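Side-chain contacts in type II restriction enzyme MunI (Mycoplasma, PDB 1D02), which recognises the double-stranded DNA sequence 5'-CAATTG-3' as a homodimer and cleaves it after the first C, leaving terminal 5'-phosphates: residues P82-E87 with P147-F152; E98-D103 with E120-L125; E165-Y170 with D175-W180. The protein carries 1 engineered substitution. All blocks are in the same frame, centred on the assembly; numbering follows the deposited sequence.

Contact 1: residues P82-E87 with P147-F152; sequences PAFAIE and PFWVVF. Engineered in segment 82-87: A83 (natural residue Asp).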
loop_
_atom_site.group_PDB
_atom_site.type_symbol
_atom_site.label_atom_id
_atom_site.label_comp_id
_atom_site.label_asym_id
_atom_site.label_seq_id
_atom_site.Cartn_x
_atom_site.Cartn_y
_atom_site.Cartn_z
ATOM N N PRO D 82 10.091 -8.650 -6.610
ATOM C CA PRO D 82 9.757 -9.141 -5.270
ATOM C C PRO D 82 11.009 -9.608 -4.540
ATOM O O PRO D 82 11.980 -10.014 -5.172
ATOM C CB PRO D 82 8.821 -10.310 -5.544
ATOM C CG PRO D 82 8.145 -9.926 -6.800
ATOM C CD PRO D 82 9.309 -9.369 -7.637
ATOM N N ALA D 83 10.978 -9.557 -3.212
ATOM C CA ALA D 83 12.105 -10.014 -2.394
ATOM C C ALA D 83 12.335 -11.515 -2.618
ATOM O O ALA D 83 13.475 -11.988 -2.623
ATOM C CB ALA D 83 11.819 -9.761 -0.925
ATOM N N PHE D 84 11.249 -12.260 -2.802
ATOM C CA PHE D 84 11.375 -13.707 -3.028
ATOM C C PHE D 84 10.106 -14.275 -3.649
ATOM O O PHE D 84 9.116 -13.567 -3.815
ATOM C CB PHE D 84 11.683 -14.423 -1.685
ATOM C CG PHE D 84 10.534 -14.436 -0.686
ATOM C CD1 PHE D 84 9.633 -15.509 -0.631
ATOM C CD2 PHE D 84 10.355 -13.386 0.218
ATOM C CE1 PHE D 84 8.601 -15.521 0.301
ATOM C CE2 PHE D 84 9.319 -13.395 1.150
ATOM C CZ PHE D 84 8.443 -14.467 1.190
ATOM N N ALA D 85 10.169 -15.532 -4.065
ATOM C CA ALA D 85 8.976 -16.219 -4.559
ATOM C C ALA D 85 9.178 -17.670 -4.213
ATOM O O ALA D 85 10.315 -18.148 -4.153
ATOM C CB ALA D 85 8.808 -16.086 -6.088
ATOM N N ILE D 86 8.070 -18.366 -3.988
ATOM C CA ILE D 86 8.119 -19.796 -3.713
ATOM C C ILE D 86 7.296 -20.462 -4.812
ATOM O O ILE D 86 6.111 -20.148 -4.982
ATOM C CB ILE D 86 7.511 -20.143 -2.349
ATOM C CG1 ILE D 86 8.417 -19.595 -1.254
ATOM C CG2 ILE D 86 7.365 -21.668 -2.213
ATOM C CD1 ILE D 86 7.856 -19.705 0.110
ATOM N N GLU D 87 7.931 -21.354 -5.571
ATOM C CA GLU D 87 7.200 -22.038 -6.639
ATOM C C GLU D 87 7.064 -23.521 -6.376
ATOM O O GLU D 87 8.002 -24.159 -5.885
ATOM C CB GLU D 87 7.914 -21.882 -7.999
ATOM C CG GLU D 87 7.202 -22.663 -9.137
ATOM C CD GLU D 87 7.781 -22.398 -10.509
ATOM O OE1 GLU D 87 8.766 -21.638 -10.616
ATOM O OE2 GLU D 87 7.244 -22.957 -11.491
ATOM N N PRO D 147 -2.525 -13.273 -3.181
ATOM C CA PRO D 147 -1.409 -13.905 -3.897
ATOM C C PRO D 147 0.004 -13.560 -3.460
ATOM O O PRO D 147 0.957 -13.908 -4.150
ATOM C CB PRO D 147 -1.668 -13.492 -5.341
ATOM C CG PRO D 147 -2.226 -12.081 -5.167
ATOM C CD PRO D 147 -3.177 -12.235 -4.006
ATOM N N PHE D 148 0.139 -12.864 -2.335
ATOM C CA PHE D 148 1.463 -12.475 -1.860
ATOM C C PHE D 148 1.597 -12.756 -0.379
ATOM O O PHE D 148 0.604 -12.999 0.315
ATOM C CB PHE D 148 1.696 -10.978 -2.121
ATOM C CG PHE D 148 0.706 -10.081 -1.413
ATOM C CD1 PHE D 148 0.942 -9.665 -0.102
ATOM C CD2 PHE D 148 -0.453 -9.655 -2.054
ATOM C CE1 PHE D 148 0.033 -8.830 0.563
ATOM C CE2 PHE D 148 -1.367 -8.824 -1.407
ATOM C CZ PHE D 148 -1.138 -8.402 -0.099
ATOM N N TRP D 149 2.835 -12.723 0.101
ATOM C CA TRP D 149 3.110 -12.966 1.510
ATOM C C TRP D 149 4.178 -11.977 1.941
ATOM O O TRP D 149 5.277 -11.970 1.388
ATOM C CB TRP D 149 3.608 -14.404 1.686
ATOM C CG TRP D 149 3.903 -14.794 3.107
ATOM C CD1 TRP D 149 3.277 -14.342 4.232
ATOM C CD2 TRP D 149 4.833 -15.794 3.532
ATOM N NE1 TRP D 149 3.763 -15.006 5.344
ATOM C CE2 TRP D 149 4.719 -15.903 4.938
ATOM C CE3 TRP D 149 5.751 -16.619 2.861
ATOM C CZ2 TRP D 149 5.488 -16.803 5.695
ATOM C CZ3 TRP D 149 6.520 -17.518 3.613
ATOM C CH2 TRP D 149 6.379 -17.597 5.015
ATOM N N VAL D 150 3.846 -11.144 2.926
ATOM C CA VAL D 150 4.787 -10.141 3.418
ATOM C C VAL D 150 5.334 -10.633 4.764
ATOM O O VAL D 150 4.573 -10.930 5.686
ATOM C CB VAL D 150 4.103 -8.759 3.614
ATOM C CG1 VAL D 150 5.095 -7.769 4.214
ATOM C CG2 VAL D 150 3.578 -8.204 2.258
ATOM N N VAL D 151 6.654 -10.778 4.834
ATOM C CA VAL D 151 7.306 -11.192 6.076
ATOM C C VAL D 151 7.960 -9.965 6.703
ATOM O O VAL D 151 8.793 -9.301 6.058
ATOM C CB VAL D 151 8.372 -12.267 5.811
ATOM C CG1 VAL D 151 9.094 -12.615 7.115
ATOM C CG2 VAL D 151 7.695 -13.522 5.213
ATOM N N PHE D 152 7.555 -9.643 7.931
ATOM C CA PHE D 152 8.109 -8.497 8.662
ATOM C C PHE D 152 9.213 -9.018 9.574
ATOM O O PHE D 152 9.124 -10.143 10.083
ATOM C CB PHE D 152 7.032 -7.801 9.500
ATOM C CG PHE D 152 5.948 -7.132 8.680
ATOM C CD1 PHE D 152 4.750 -7.796 8.402
ATOM C CD2 PHE D 152 6.132 -5.853 8.179
ATOM C CE1 PHE D 152 3.744 -7.194 7.630
ATOM C CE2 PHE D 152 5.136 -5.236 7.403
ATOM C CZ PHE D 152 3.938 -5.905 7.125
#
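F84 and I86 on one strand meet W149 and V151 on another, with the two backbones well apart: the axes of 84-87 and 148-152 come no closer than 8.9 Å, and their N-to-C directions differ by 131°. No hydrogen bond crosses the gap, because strand 93-101 runs between the two and pairs with both. What joins them is apolar side chains reaching over that middle strand on one face of the central mixed sheet. The F84 ring brings its far corner, CZ, to within 3.8 Å of CE3 on the six-membered ring of W149; CE3 lies near the plane of the phenyl ring, at its edge. The same F84 CZ also reaches V151 CG2 at 4.2 Å. V151 in turn sets CG2 over the centre of the W149 ring system, 3.8 Å above its plane, covering one indole face. With CG anti to the backbone N (chi1 -179°), W149 sends its indole out toward strand 84-88. I86 makes the lighter touch, its CD1 coming up to the indole edge 4.3 Å from W149 CZ3. P82 and the engineered A83 (naturally Asp) are consistent with the PD of the PD-(D/E)xK motif; A83 and F84 both face G97, a classic beta bulge. Helix 186-197 packs on this cluster through L189, F193 and L197, while F178 and W180 of strand 177-180 continue it past W149 and V151.

Contact 2: residues E98-D103 with E120-L125; sequences EIKRQD and ERSCKL. With nucleotides of chain A.
K100 and R121 come together on one phosphate of the bound DNA, and polar contacts with nucleotides DA4, DA5 and DT6 of chain A dominate this region. K100 NZ donates to OP2 of DA4 at 3.1 Å. R121 grips the same oxygen with both terminal nitrogens, NH1 at 3.0 Å and NH2 at 3.1 Å from DA4 OP2, so that three N-H groups converge on one atom, which lies in the guanidinium plane. R121 NH1 also reads a base edge, giving a bond to N7 of DA5 at 3.0 Å, while N7 of DA4 lies over one face of the guanidinium. The bend at chi3 (37°) turns the R121 group toward both nucleotides. Further along the chain the DNA backbone is followed phosphate by phosphate: R101 NH1 bonds DA5 OP2, and D103 N meets DT6 OP2 at 2.8 Å in a nearly straight bond (172°). E98, I99 and K100 are consistent with the ExK part of the PD-(D/E)xK motif of this nuclease clan.

The apolar contacts run directly between the two segments. K100 CG rests on S122 CB at 3.8 Å, and E98 CG packs against L125 CD1 at 3.5 Å. S122 OG turns to H119 O instead of crossing to the strand.

R121 NE also forms a salt bridge with E120 of the second subunit, which probably helps to position the guanidinium, and E120 here returns it to the other R121. Strand 93-101 lies against the 3-10 segment 120-125, with strand 148-153 pairing alongside it. L125 reaches F148 and V150 of strand 148-153, Y134 of helix 128-138 touches both E98 and L125, and helix 160-170 meets the 3-10 segment through W169.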
loop_
_atom_site.group_PDB
_atom_site.type_symbol
_atom_site.label_atom_id
_atom_site.label_comp_id
_atom_site.label_asym_id
_atom_site.label_seq_id
_atom_site.Cartn_x
_atom_site.Cartn_y
_atom_site.Cartn_z
ATOM N N GLU D 98 7.503 -10.510 0.027
ATOM C CA GLU D 98 8.240 -9.298 0.364
ATOM C C GLU D 98 8.797 -9.481 1.766
ATOM O O GLU D 98 8.305 -10.302 2.547
ATOM C CB GLU D 98 7.328 -8.060 0.353
ATOM C CG GLU D 98 6.729 -7.685 -0.994
ATOM C CD GLU D 98 7.764 -7.541 -2.109
ATOM O OE1 GLU D 98 8.957 -7.259 -1.821
ATOM O OE2 GLU D 98 7.390 -7.715 -3.295
ATOM N N ILE D 99 9.818 -8.693 2.093
ATOM C CA ILE D 99 10.434 -8.751 3.404
ATOM C C ILE D 99 10.547 -7.296 3.839
ATOM O O ILE D 99 11.227 -6.500 3.177
ATOM C CB ILE D 99 11.841 -9.390 3.339
ATOM C CG1 ILE D 99 11.726 -10.875 2.912
ATOM C CG2 ILE D 99 12.516 -9.300 4.706
ATOM C CD1 ILE D 99 13.045 -11.581 2.815
ATOM N N LYS D 100 9.887 -6.946 4.936
ATOM C CA LYS D 100 9.924 -5.571 5.419
ATOM C C LYS D 100 10.588 -5.550 6.784
ATOM O O LYS D 100 10.041 -6.060 7.755
ATOM C CB LYS D 100 8.494 -5.010 5.479
ATOM C CG LYS D 100 7.961 -4.626 4.093
ATOM C CD LYS D 100 8.758 -3.429 3.548
ATOM C CE LYS D 100 8.630 -3.246 2.035
ATOM N NZ LYS D 100 9.291 -4.347 1.279
ATOM N N ARG D 101 11.796 -4.998 6.849
ATOM C CA ARG D 101 12.538 -4.930 8.115
ATOM C C ARG D 101 12.408 -3.516 8.627
ATOM O O ARG D 101 12.567 -2.569 7.858
ATOM C CB ARG D 101 14.028 -5.220 7.888
ATOM C CG ARG D 101 14.290 -6.458 7.047
ATOM C CD ARG D 101 15.793 -6.743 6.840
ATOM N NE ARG D 101 16.017 -7.801 5.840
ATOM C CZ ARG D 101 15.946 -7.618 4.517
ATOM N NH1 ARG D 101 15.669 -6.416 4.020
ATOM N NH2 ARG D 101 16.135 -8.643 3.686
ATOM N N GLN D 102 12.129 -3.358 9.913
ATOM C CA GLN D 102 12.000 -1.990 10.453
ATOM C C GLN D 102 12.138 -1.974 11.963
ATOM O O GLN D 102 11.838 -2.973 12.641
ATOM C CB GLN D 102 10.634 -1.406 10.062
ATOM C CG GLN D 102 10.463 0.112 10.296
ATOM C CD GLN D 102 9.270 0.658 9.517
ATOM O OE1 GLN D 102 8.286 1.180 10.094
ATOM N NE2 GLN D 102 9.338 0.526 8.203
ATOM N N ASP D 103 12.620 -0.848 12.485
ATOM C CA ASP D 103 12.755 -0.694 13.927
ATOM C C ASP D 103 11.378 -0.552 14.563
ATOM O O ASP D 103 10.355 -0.594 13.872
ATOM C CB ASP D 103 13.631 0.518 14.260
ATOM C CG ASP D 103 15.085 0.312 13.860
ATOM O OD1 ASP D 103 15.549 -0.851 13.875
ATOM O OD2 ASP D 103 15.765 1.313 13.538
ATOM N N GLU D 120 4.745 0.847 5.111
ATOM C CA GLU D 120 3.496 1.048 4.370
ATOM C C GLU D 120 3.666 0.771 2.871
ATOM O O GLU D 120 2.694 0.474 2.176
ATOM C CB GLU D 120 2.998 2.485 4.544
ATOM C CG GLU D 120 2.534 2.794 5.974
ATOM C CD GLU D 120 2.286 4.299 6.198
ATOM O OE1 GLU D 120 2.588 5.112 5.286
ATOM O OE2 GLU D 120 1.807 4.655 7.292
ATOM N N ARG D 121 4.893 0.904 2.369
ATOM C CA ARG D 121 5.165 0.675 0.944
ATOM C C ARG D 121 4.728 -0.730 0.495
ATOM O O ARG D 121 4.372 -0.935 -0.669
ATOM C CB ARG D 121 6.673 0.830 0.645
ATOM C CG ARG D 121 7.261 2.257 0.901
ATOM C CD ARG D 121 8.775 2.257 0.674
ATOM N NE ARG D 121 8.978 1.384 -0.435
ATOM C CZ ARG D 121 9.777 0.322 -0.475
ATOM N NH1 ARG D 121 10.574 -0.034 0.517
ATOM N NH2 ARG D 121 9.602 -0.527 -1.468
ATOM N N SER D 122 4.777 -1.683 1.425
ATOM C CA SER D 122 4.414 -3.058 1.116
ATOM C C SER D 122 2.970 -3.146 0.698
ATOM O O SER D 122 2.585 -4.085 -0.007
ATOM C CB SER D 122 4.668 -3.986 2.315
ATOM O OG SER D 122 3.901 -3.616 3.441
ATOM N N CYS D 123 2.174 -2.153 1.083
ATOM C CA CYS D 123 0.749 -2.188 0.742
ATOM C C CYS D 123 0.468 -2.002 -0.747
ATOM O O CYS D 123 -0.685 -2.108 -1.165
ATOM C CB CYS D 123 -0.044 -1.161 1.559
ATOM S SG CYS D 123 -0.083 -1.543 3.330
ATOM N N LYS D 124 1.498 -1.718 -1.544
ATOM C CA LYS D 124 1.284 -1.603 -2.985
ATOM C C LYS D 124 0.712 -2.923 -3.517
ATOM O O LYS D 124 0.038 -2.943 -4.553
ATOM C CB LYS D 124 2.591 -1.319 -3.711
ATOM C CG LYS D 124 3.642 -2.429 -3.602
ATOM C CD LYS D 124 5.009 -1.974 -4.139
ATOM C CE LYS D 124 4.988 -1.650 -5.639
ATOM N NZ LYS D 124 6.389 -1.396 -6.212
ATOM N N LEU D 125 0.962 -4.010 -2.800
ATOM C CA LEU D 125 0.494 -5.319 -3.252
ATOM C C LEU D 125 -1.020 -5.439 -3.160
ATOM O O LEU D 125 -1.590 -6.354 -3.741
ATOM C CB LEU D 125 1.161 -6.431 -2.441
ATOM C CG LEU D 125 2.687 -6.455 -2.555
ATOM C CD1 LEU D 125 3.254 -7.560 -1.677
ATOM C CD2 LEU D 125 3.091 -6.644 -4.015
ATOM P P DT A 6 14.680 1.203 9.755
ATOM O OP1 DT A 6 15.618 0.068 9.590
ATOM O OP2 DT A 6 13.590 1.129 10.759
ATOM O "O5'" DT A 6 15.514 2.523 10.026
ATOM C "C5'" DT A 6 16.748 2.694 9.364
ATOM C "C4'" DT A 6 16.852 4.091 8.810
ATOM O "O4'" DT A 6 15.915 4.268 7.721
ATOM C "C3'" DT A 6 16.508 5.173 9.828
ATOM O "O3'" DT A 6 17.697 5.651 10.435
ATOM C "C2'" DT A 6 15.847 6.267 8.998
ATOM C "C1'" DT A 6 15.499 5.634 7.654
ATOM N N1 DT A 6 14.043 5.636 7.474
ATOM C C2 DT A 6 13.456 6.557 6.629
ATOM O O2 DT A 6 14.102 7.370 5.987
ATOM N N3 DT A 6 12.088 6.489 6.562
ATOM C C4 DT A 6 11.268 5.606 7.241
ATOM O O4 DT A 6 10.044 5.665 7.097
ATOM C C5 DT A 6 11.960 4.659 8.097
ATOM C C7 DT A 6 11.164 3.664 8.868
ATOM C C6 DT A 6 13.290 4.720 8.164
ATOM P P DA A 5 16.444 -2.651 4.920
ATOM O OP1 DA A 5 17.828 -2.731 5.439
ATOM O OP2 DA A 5 15.543 -3.805 5.058
ATOM O "O5'" DA A 5 15.625 -1.416 5.534
ATOM C "C5'" DA A 5 16.273 -0.365 6.200
ATOM C "C4'" DA A 5 15.314 0.773 6.472
ATOM O "O4'" DA A 5 14.888 1.373 5.230
ATOM C "C3'" DA A 5 14.038 0.539 7.298
ATOM O "O3'" DA A 5 13.994 1.512 8.344
ATOM C "C2'" DA A 5 12.920 0.927 6.333
ATOM C "C1'" DA A 5 13.635 1.961 5.474
ATOM N N9 DA A 5 13.034 2.298 4.185
ATOM C C8 DA A 5 12.319 1.481 3.342
ATOM N N7 DA A 5 11.912 2.078 2.253
ATOM C C5 DA A 5 12.379 3.373 2.380
ATOM C C6 DA A 5 12.269 4.514 1.546
ATOM N N6 DA A 5 11.627 4.519 0.372
ATOM N N1 DA A 5 12.840 5.663 1.972
ATOM C C2 DA A 5 13.472 5.656 3.151
ATOM N N3 DA A 5 13.642 4.652 4.017
ATOM C C4 DA A 5 13.070 3.527 3.566
ATOM P P DA A 4 12.611 -3.641 -0.430
ATOM O OP1 DA A 4 12.630 -4.995 0.177
ATOM O OP2 DA A 4 11.380 -2.811 -0.353
ATOM O "O5'" DA A 4 13.806 -2.816 0.223
ATOM C "C5'" DA A 4 15.139 -3.307 0.184
ATOM C "C4'" DA A 4 16.024 -2.457 1.067
ATOM O "O4'" DA A 4 16.179 -1.131 0.511
ATOM C "C3'" DA A 4 15.510 -2.256 2.485
ATOM O "O3'" DA A 4 16.637 -2.272 3.367
ATOM C "C2'" DA A 4 14.830 -0.892 2.428
ATOM C "C1'" DA A 4 15.671 -0.142 1.402
ATOM N N9 DA A 4 14.968 0.849 0.579
ATOM C C8 DA A 4 13.861 0.650 -0.214
ATOM N N7 DA A 4 13.531 1.696 -0.932
ATOM C C5 DA A 4 14.464 2.659 -0.574
ATOM C C6 DA A 4 14.685 3.977 -1.025
ATOM N N6 DA A 4 13.945 4.572 -1.962
ATOM N N1 DA A 4 15.721 4.661 -0.486
ATOM C C2 DA A 4 16.472 4.055 0.443
ATOM N N3 DA A 4 16.370 2.825 0.942
ATOM C C4 DA A 4 15.337 2.165 0.378
#

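Contact 3: residues E165-Y170 with D175-W180; sequences EITFWY and DNYFMW
N176 and Y170 meet first, at the turn where the chain comes out of helix 160-170 and heads back into the sheet. N176 CB lies 4.0 Å from Y170 CE2, and the same ring carbon comes 3.7 Å from N176 O. The amide of N176 leads away from the helix: its ND2 bonds F148 O and its OD1 takes L146 N, so both polar atoms are used on the side of strand 148-153.

Y177 is the centre of the contact. Its CG stands between the backbone N and the carbonyl carbon (chi1 73°), which sets the ring against both Y170 and I166. Toward Y170 it presents an edge: CD2 sits over the face of the other ring, 3.4 Å from Y170 CG, in an edge-to-face pair with centroids 4.8 Å apart and planes at 57°. Y177 CB lies over that Y170 face too, adding a CH-pi contact. One face of Y177 itself is taken by I166, whose CG2 stands almost on the ring normal, 4.0 Å from the centroid. Y177 OH lies 3.2 Å from T167 OG1; the phenol is also hydrogen-bonded to Q174, and T167 OG1 to V163 O.

M179 comes last. Its chain bends beyond CG, bringing the methyl CE back to the helix, where it lies 3.7 Å from I166 CD1 and also close to I166 CB and CG2.

The axes of 165-170 and 177-180 run nearly antiparallel, at 165°. Strand 148-153, helix 160-170 and strand 177-180, with the two strands parallel neighbours, make up a beta-alpha-beta crossover, and this contact packs its helix against its last strand within the alpha/beta core of this PDDEXK-clan nuclease.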
loop_
_atom_site.group_PDB
_atom_site.type_symbol
_atom_site.label_atom_id
_atom_site.label_comp_id
_atom_site.label_asym_id
_atom_site.label_seq_id
_atom_site.Cartn_x
_atom_site.Cartn_y
_atom_site.Cartn_z
ATOM N N GLU D 165 -1.567 -2.314 14.124
ATOM C CA GLU D 165 -1.819 -1.603 12.865
ATOM C C GLU D 165 -1.861 -2.587 11.686
ATOM O O GLU D 165 -2.820 -2.615 10.897
ATOM C CB GLU D 165 -0.694 -0.582 12.624
ATOM C CG GLU D 165 -0.631 -0.013 11.195
ATOM C CD GLU D 165 0.665 0.759 10.968
ATOM O OE1 GLU D 165 1.750 0.217 11.300
ATOM O OE2 GLU D 165 0.589 1.895 10.457
ATOM N N ILE D 166 -0.821 -3.403 11.571
ATOM C CA ILE D 166 -0.748 -4.350 10.461
ATOM C C ILE D 166 -1.877 -5.382 10.576
ATOM O O ILE D 166 -2.470 -5.767 9.565
ATOM C CB ILE D 166 0.657 -5.026 10.404
ATOM C CG1 ILE D 166 1.712 -3.985 9.980
ATOM C CG2 ILE D 166 0.664 -6.169 9.388
ATOM C CD1 ILE D 166 3.122 -4.289 10.499
ATOM N N THR D 167 -2.182 -5.816 11.798
ATOM C CA THR D 167 -3.269 -6.791 11.999
ATOM C C THR D 167 -4.548 -6.187 11.438
ATOM O O THR D 167 -5.322 -6.855 10.733
ATOM C CB THR D 167 -3.488 -7.083 13.486
ATOM O OG1 THR D 167 -2.336 -7.749 14.018
ATOM C CG2 THR D 167 -4.724 -7.969 13.674
ATOM N N PHE D 168 -4.754 -4.906 11.743
ATOM C CA PHE D 168 -5.937 -4.184 11.293
ATOM C C PHE D 168 -5.960 -4.085 9.776
ATOM O O PHE D 168 -6.980 -4.345 9.141
ATOM C CB PHE D 168 -5.952 -2.778 11.897
ATOM C CG PHE D 168 -7.198 -1.997 11.589
ATOM C CD1 PHE D 168 -8.278 -2.024 12.467
ATOM C CD2 PHE D 168 -7.273 -1.209 10.444
ATOM C CE1 PHE D 168 -9.424 -1.269 12.217
ATOM C CE2 PHE D 168 -8.423 -0.447 10.180
ATOM C CZ PHE D 168 -9.497 -0.477 11.068
ATOM N N TRP D 169 -4.830 -3.704 9.180
ATOM C CA TRP D 169 -4.783 -3.572 7.729
ATOM C C TRP D 169 -5.227 -4.836 7.003
ATOM O O TRP D 169 -6.012 -4.776 6.062
ATOM C CB TRP D 169 -3.350 -3.311 7.244
ATOM C CG TRP D 169 -2.731 -1.979 7.515
ATOM C CD1 TRP D 169 -3.318 -0.851 8.042
ATOM C CD2 TRP D 169 -1.361 -1.648 7.271
ATOM N NE1 TRP D 169 -2.378 0.164 8.144
ATOM C CE2 TRP D 169 -1.173 -0.301 7.679
ATOM C CE3 TRP D 169 -0.267 -2.366 6.747
ATOM C CZ2 TRP D 169 0.066 0.341 7.582
ATOM C CZ3 TRP D 169 0.975 -1.728 6.648
ATOM C CH2 TRP D 169 1.122 -0.381 7.069
ATOM N N TYR D 170 -4.682 -5.980 7.418
ATOM C CA TYR D 170 -4.952 -7.243 6.741
ATOM C C TYR D 170 -6.357 -7.822 6.932
ATOM O O TYR D 170 -6.770 -8.670 6.153
ATOM C CB TYR D 170 -3.855 -8.277 7.084
ATOM C CG TYR D 170 -2.550 -8.065 6.286
ATOM C CD1 TYR D 170 -1.707 -6.988 6.561
ATOM C CD2 TYR D 170 -2.227 -8.903 5.211
ATOM C CE1 TYR D 170 -0.569 -6.745 5.767
ATOM C CE2 TYR D 170 -1.104 -8.682 4.423
ATOM C CZ TYR D 170 -0.280 -7.597 4.707
ATOM O OH TYR D 170 0.833 -7.385 3.924
ATOM N N ASP D 175 -3.408 -14.497 7.227
ATOM C CA ASP D 175 -2.330 -15.402 6.875
ATOM C C ASP D 175 -1.404 -14.881 5.782
ATOM O O ASP D 175 -0.403 -15.529 5.466
ATOM C CB ASP D 175 -2.885 -16.772 6.453
ATOM C CG ASP D 175 -3.651 -17.470 7.576
ATOM O OD1 ASP D 175 -3.482 -17.106 8.761
ATOM O OD2 ASP D 175 -4.423 -18.408 7.266
ATOM N N ASN D 176 -1.742 -13.726 5.199
ATOM C CA ASN D 176 -0.918 -13.148 4.150
ATOM C C ASN D 176 0.277 -12.317 4.641
ATOM O O ASN D 176 0.980 -11.704 3.847
ATOM C CB ASN D 176 -1.797 -12.384 3.160
ATOM C CG ASN D 176 -2.535 -13.340 2.230
ATOM O OD1 ASN D 176 -3.754 -13.482 2.305
ATOM N ND2 ASN D 176 -1.780 -14.038 1.390
ATOM N N TYR D 177 0.493 -12.292 5.957
ATOM C CA TYR D 177 1.715 -11.674 6.473
ATOM C C TYR D 177 2.211 -12.555 7.607
ATOM O O TYR D 177 1.450 -13.379 8.134
ATOM C CB TYR D 177 1.488 -10.246 6.992
ATOM C CG TYR D 177 0.736 -10.172 8.296
ATOM C CD1 TYR D 177 1.413 -10.196 9.517
ATOM C CD2 TYR D 177 -0.644 -10.088 8.302
ATOM C CE1 TYR D 177 0.719 -10.136 10.718
ATOM C CE2 TYR D 177 -1.356 -10.019 9.485
ATOM C CZ TYR D 177 -0.671 -10.042 10.691
ATOM O OH TYR D 177 -1.398 -9.961 11.848
ATOM N N PHE D 178 3.488 -12.430 7.952
ATOM C CA PHE D 178 4.031 -13.183 9.088
ATOM C C PHE D 178 5.049 -12.298 9.783
ATOM O O PHE D 178 5.861 -11.645 9.117
ATOM C CB PHE D 178 4.713 -14.483 8.639
ATOM C CG PHE D 178 5.409 -15.211 9.756
ATOM C CD1 PHE D 178 4.679 -15.931 10.715
ATOM C CD2 PHE D 178 6.797 -15.182 9.855
ATOM C CE1 PHE D 178 5.337 -16.615 11.754
ATOM C CE2 PHE D 178 7.458 -15.860 10.889
ATOM C CZ PHE D 178 6.732 -16.574 11.831
ATOM N N MET D 179 4.993 -12.277 11.112
ATOM C CA MET D 179 5.910 -11.482 11.937
ATOM C C MET D 179 7.027 -12.420 12.392
ATOM O O MET D 179 6.802 -13.255 13.273
ATOM C CB MET D 179 5.183 -10.948 13.183
ATOM C CG MET D 179 4.002 -10.066 12.883
ATOM S SD MET D 179 4.558 -8.413 12.478
ATOM C CE MET D 179 3.009 -7.566 12.212
ATOM N N TRP D 180 8.217 -12.295 11.801
ATOM C CA TRP D 180 9.328 -13.165 12.172
ATOM C C TRP D 180 10.125 -12.369 13.200
ATOM O O TRP D 180 10.935 -11.515 12.851
ATOM C CB TRP D 180 10.176 -13.502 10.942
ATOM C CG TRP D 180 11.090 -14.694 11.154
ATOM C CD1 TRP D 180 11.021 -15.615 12.169
ATOM C CD2 TRP D 180 12.206 -15.075 10.341
ATOM N NE1 TRP D 180 12.032 -16.542 12.036
ATOM C CE2 TRP D 180 12.775 -16.231 10.925
ATOM C CE3 TRP D 180 12.782 -14.549 9.178
ATOM C CZ2 TRP D 180 13.890 -16.865 10.389
ATOM C CZ3 TRP D 180 13.905 -15.190 8.634
ATOM C CH2 TRP D 180 14.443 -16.332 9.241
#

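Overall arrangement
From the N terminus, the chain enters strand 84-88, turns into 93-101 and reaches the DNA-binding segment 98-103. Contact 2 closes first, over a short loop of 16 residues that returns to 120-125. It is nested inside the longer loop that contact 1 closes when the chain, having passed through helix 128-138, comes back as strand 148-153. Contact 3 follows in series, closing the tight return from helix 160-170 into 177-180. All three reach one mixed sheet: strand 93-101 runs between the two strands of contact 1, and strand 148-153 pairs with 177-180. W169, packed on C123 and E120, joins contacts 2 and 3, both of which touch the second subunit.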